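Local coordinates for putative polysaccharide biosynthesis protein with aminopeptidase-like domain (PDB 3K9T), which is a zinc-binding homotrimer probably involved in making modified polysaccharides, and is not expected to act as a peptidase despite its aminopeptidase-like region, at residues K69-D75 against I158-D164. Residues are numbered along the deposited sequence; the frame is centred on the assembly and turned at random.
Sequences KEWNIKD and IDSSLED
The indole of Trp-71 meets the 158-164 strand obliquely, with Ser-160 CB 3.7 Å from its NE1 and Ser-161 O 3.3 Å from its CD1, while Leu-162 CD1 lies 4.1 Å from Trp-71 CB. Tyr-99 stacks on this indole, and the ring N-H is taken by the carbonyl of Ser-100, which also receives Ser-160 OG. The ring lies on the same sheet face as Ile-73, Ser-160 and Leu-162.

Glu-70 and Asn-72 lie on the opposite face, with Ser-161 and Glu-163. Asn-72 sends ND2 to the anti side of Glu-70 OE2 at 2.9 Å; the carboxylate oxygen lies in the amide plane, while the amide nitrogen stands 24° out of the carboxylate plane. Arg-39 pairs with the same OE2, and Asn-36 N binds Asn-72 OD1, which helps fix the amide's rotation. A water ties ND2 to Glu-70 O and to Ser-161 OG.

Paired backbone bonds join Glu-70 with Glu-163 and Asn-72 with Ser-161. Farther along, Lys-74 and Asp-75 both face Asp-159, a classic beta bulge: Lys-74 N reaches Asp-159 O at 2.9 Å, nearly straight, and Asp-159 N reaches Asp-75 O at 2.7 Å. At the other end a long salt bridge runs 3.6 Å from Lys-69 NZ to Asp-164 OD1; a water accepts from Lys-69 NZ and Asp-164 N and donates to Glu-163 OE1.

These antiparallel partners are the two central strands of the insert's four-stranded sheet, between strands 85-88 and 103-108; Thr-34 OG1, just before helix 36-45, bonds to Trp-71 N, and with Asn-36 at the start of that helix holds strand 70-79 against the aminopeptidase-like region.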
loop_
_atom_site.group_PDB
_atom_site.type_symbol
_atom_site.label_atom_id
_atom_site.label_comp_id
_atom_site.label_asym_id
_atom_site.label_seq_id
_atom_site.Cartn_x
_atom_site.Cartn_y
_atom_site.Cartn_z
ATOM N N LYS A 69 -43.087 -24.049 -4.723
ATOM C CA LYS A 69 -44.007 -24.686 -5.648
ATOM C C LYS A 69 -43.528 -24.431 -7.066
ATOM O O LYS A 69 -42.785 -23.480 -7.343
ATOM C CB LYS A 69 -45.430 -24.151 -5.499
ATOM C CG LYS A 69 -46.070 -24.563 -4.183
ATOM C CD LYS A 69 -47.563 -24.253 -4.065
ATOM C CE LYS A 69 -48.071 -24.727 -2.703
ATOM N NZ LYS A 69 -49.242 -25.636 -2.818
ATOM N N GLU A 70 -43.955 -25.310 -7.964
ATOM C CA GLU A 70 -43.591 -25.192 -9.343
ATOM C C GLU A 70 -44.614 -24.325 -10.044
ATOM O O GLU A 70 -45.823 -24.487 -9.834
ATOM C CB GLU A 70 -43.512 -26.584 -9.992
ATOM C CG GLU A 70 -43.222 -26.509 -11.479
ATOM C CD GLU A 70 -43.038 -27.847 -12.135
ATOM O OE1 GLU A 70 -42.624 -28.836 -11.468
ATOM O OE2 GLU A 70 -43.284 -27.886 -13.355
ATOM N N TRP A 71 -44.120 -23.437 -10.902
ATOM C CA TRP A 71 -44.960 -22.507 -11.668
ATOM C C TRP A 71 -44.873 -22.824 -13.153
ATOM O O TRP A 71 -43.779 -23.127 -13.673
ATOM C CB TRP A 71 -44.502 -21.058 -11.436
ATOM C CG TRP A 71 -45.347 -20.015 -12.097
ATOM C CD1 TRP A 71 -46.638 -19.694 -11.782
ATOM C CD2 TRP A 71 -44.978 -19.158 -13.180
ATOM N NE1 TRP A 71 -47.094 -18.691 -12.601
ATOM C CE2 TRP A 71 -46.091 -18.343 -13.467
ATOM C CE3 TRP A 71 -43.812 -18.993 -13.934
ATOM C CZ2 TRP A 71 -46.072 -17.379 -14.477
ATOM C CZ3 TRP A 71 -43.788 -18.018 -14.929
ATOM C CH2 TRP A 71 -44.910 -17.223 -15.186
ATOM N N ASN A 72 -46.023 -22.733 -13.829
ATOM C CA ASN A 72 -46.107 -22.925 -15.277
ATOM C C ASN A 72 -47.109 -21.976 -15.895
ATOM O O ASN A 72 -48.000 -21.506 -15.198
ATOM C CB ASN A 72 -46.467 -24.358 -15.607
ATOM C CG ASN A 72 -45.272 -25.263 -15.516
ATOM O OD1 ASN A 72 -44.365 -25.203 -16.369
ATOM N ND2 ASN A 72 -45.229 -26.088 -14.463
ATOM N N ILE A 73 -46.975 -21.695 -17.192
ATOM C CA ILE A 73 -47.877 -20.752 -17.839
ATOM C C ILE A 73 -48.106 -21.162 -19.283
ATOM O O ILE A 73 -47.156 -21.474 -19.982
ATOM C CB ILE A 73 -47.341 -19.275 -17.697
ATOM C CG1 ILE A 73 -48.291 -18.242 -18.331
ATOM C CG2 ILE A 73 -45.930 -19.131 -18.276
ATOM C CD1 ILE A 73 -48.161 -16.823 -17.726
ATOM N N LYS A 74 -49.385 -21.197 -19.688
ATOM C CA LYS A 74 -49.821 -21.485 -21.056
ATOM C C LYS A 74 -50.097 -20.185 -21.836
ATOM O O LYS A 74 -49.683 -20.015 -22.978
ATOM C CB LYS A 74 -51.100 -22.333 -21.037
ATOM C CG LYS A 74 -50.898 -23.755 -20.524
ATOM C CD LYS A 74 -52.227 -24.502 -20.313
ATOM C CE LYS A 74 -52.059 -25.662 -19.303
ATOM N NZ LYS A 74 -51.731 -25.213 -17.895
ATOM N N ASP A 75 -50.808 -19.253 -21.231
ATOM C CA ASP A 75 -51.157 -18.038 -21.948
ATOM C C ASP A 75 -51.508 -16.992 -20.928
ATOM O O ASP A 75 -51.777 -17.317 -19.767
ATOM C CB ASP A 75 -52.364 -18.314 -22.868
ATOM C CG ASP A 75 -52.503 -17.322 -24.040
ATOM O OD1 ASP A 75 -51.640 -16.458 -24.256
ATOM O OD2 ASP A 75 -53.504 -17.437 -24.777
ATOM N N ILE A 158 -54.761 -14.847 -17.024
ATOM C CA ILE A 158 -53.445 -15.438 -16.822
ATOM C C ILE A 158 -53.705 -16.932 -16.589
ATOM O O ILE A 158 -54.154 -17.327 -15.509
ATOM C CB ILE A 158 -52.665 -14.873 -15.606
ATOM C CG1 ILE A 158 -52.389 -13.376 -15.759
ATOM C CG2 ILE A 158 -51.353 -15.624 -15.444
ATOM C CD1 ILE A 158 -51.825 -12.705 -14.464
ATOM N N ASP A 159 -53.427 -17.743 -17.609
ATOM C CA ASP A 159 -53.616 -19.187 -17.559
ATOM C C ASP A 159 -52.335 -19.834 -17.066
ATOM O O ASP A 159 -51.507 -20.293 -17.862
ATOM C CB ASP A 159 -53.991 -19.730 -18.950
ATOM C CG ASP A 159 -54.370 -21.200 -18.927
ATOM O OD1 ASP A 159 -54.532 -21.749 -17.812
ATOM O OD2 ASP A 159 -54.496 -21.797 -20.024
ATOM N N SER A 160 -52.193 -19.878 -15.743
ATOM C CA SER A 160 -50.990 -20.394 -15.095
ATOM C C SER A 160 -51.336 -21.449 -14.067
ATOM O O SER A 160 -52.510 -21.679 -13.792
ATOM C CB SER A 160 -50.245 -19.233 -14.401
ATOM O OG SER A 160 -51.076 -18.561 -13.471
ATOM N N SER A 161 -50.314 -22.104 -13.513
ATOM C CA SER A 161 -50.509 -23.019 -12.386
ATOM C C SER A 161 -49.388 -22.858 -11.404
ATOM O O SER A 161 -48.262 -22.591 -11.801
ATOM C CB SER A 161 -50.570 -24.490 -12.825
ATOM O OG SER A 161 -49.367 -24.883 -13.450
ATOM N N LEU A 162 -49.705 -23.042 -10.127
ATOM C CA LEU A 162 -48.751 -22.907 -9.030
ATOM C C LEU A 162 -49.081 -24.057 -8.078
ATOM O O LEU A 162 -50.037 -23.992 -7.292
ATOM C CB LEU A 162 -48.909 -21.539 -8.374
ATOM C CG LEU A 162 -47.872 -21.050 -7.363
ATOM C CD1 LEU A 162 -46.441 -21.162 -7.862
ATOM C CD2 LEU A 162 -48.195 -19.600 -6.983
ATOM N N GLU A 163 -48.299 -25.127 -8.183
ATOM C CA GLU A 163 -48.594 -26.388 -7.530
ATOM C C GLU A 163 -47.306 -27.005 -7.088
ATOM O O GLU A 163 -46.252 -26.692 -7.641
ATOM C CB GLU A 163 -49.239 -27.363 -8.539
ATOM C CG GLU A 163 -50.625 -26.980 -9.084
ATOM C CD GLU A 163 -51.667 -26.729 -7.983
ATOM O OE1 GLU A 163 -51.560 -27.355 -6.895
ATOM O OE2 GLU A 163 -52.593 -25.904 -8.209
ATOM N N ASP A 164 -47.392 -27.885 -6.096
ATOM C CA ASP A 164 -46.253 -28.682 -5.672
ATOM C C ASP A 164 -45.767 -29.374 -6.905
ATOM O O ASP A 164 -46.565 -29.886 -7.671
ATOM C CB ASP A 164 -46.656 -29.742 -4.634
ATOM C CG ASP A 164 -46.753 -29.188 -3.222
ATOM O OD1 ASP A 164 -46.458 -27.988 -2.991
ATOM O OD2 ASP A 164 -47.096 -29.980 -2.323
HETATM O O HOH W 1 -50.029 -27.733 -4.394
HETATM O O HOH W 2 -47.345 -25.529 -12.131
HETATM O O HOH W 3 -50.037 -23.687 -16.486
#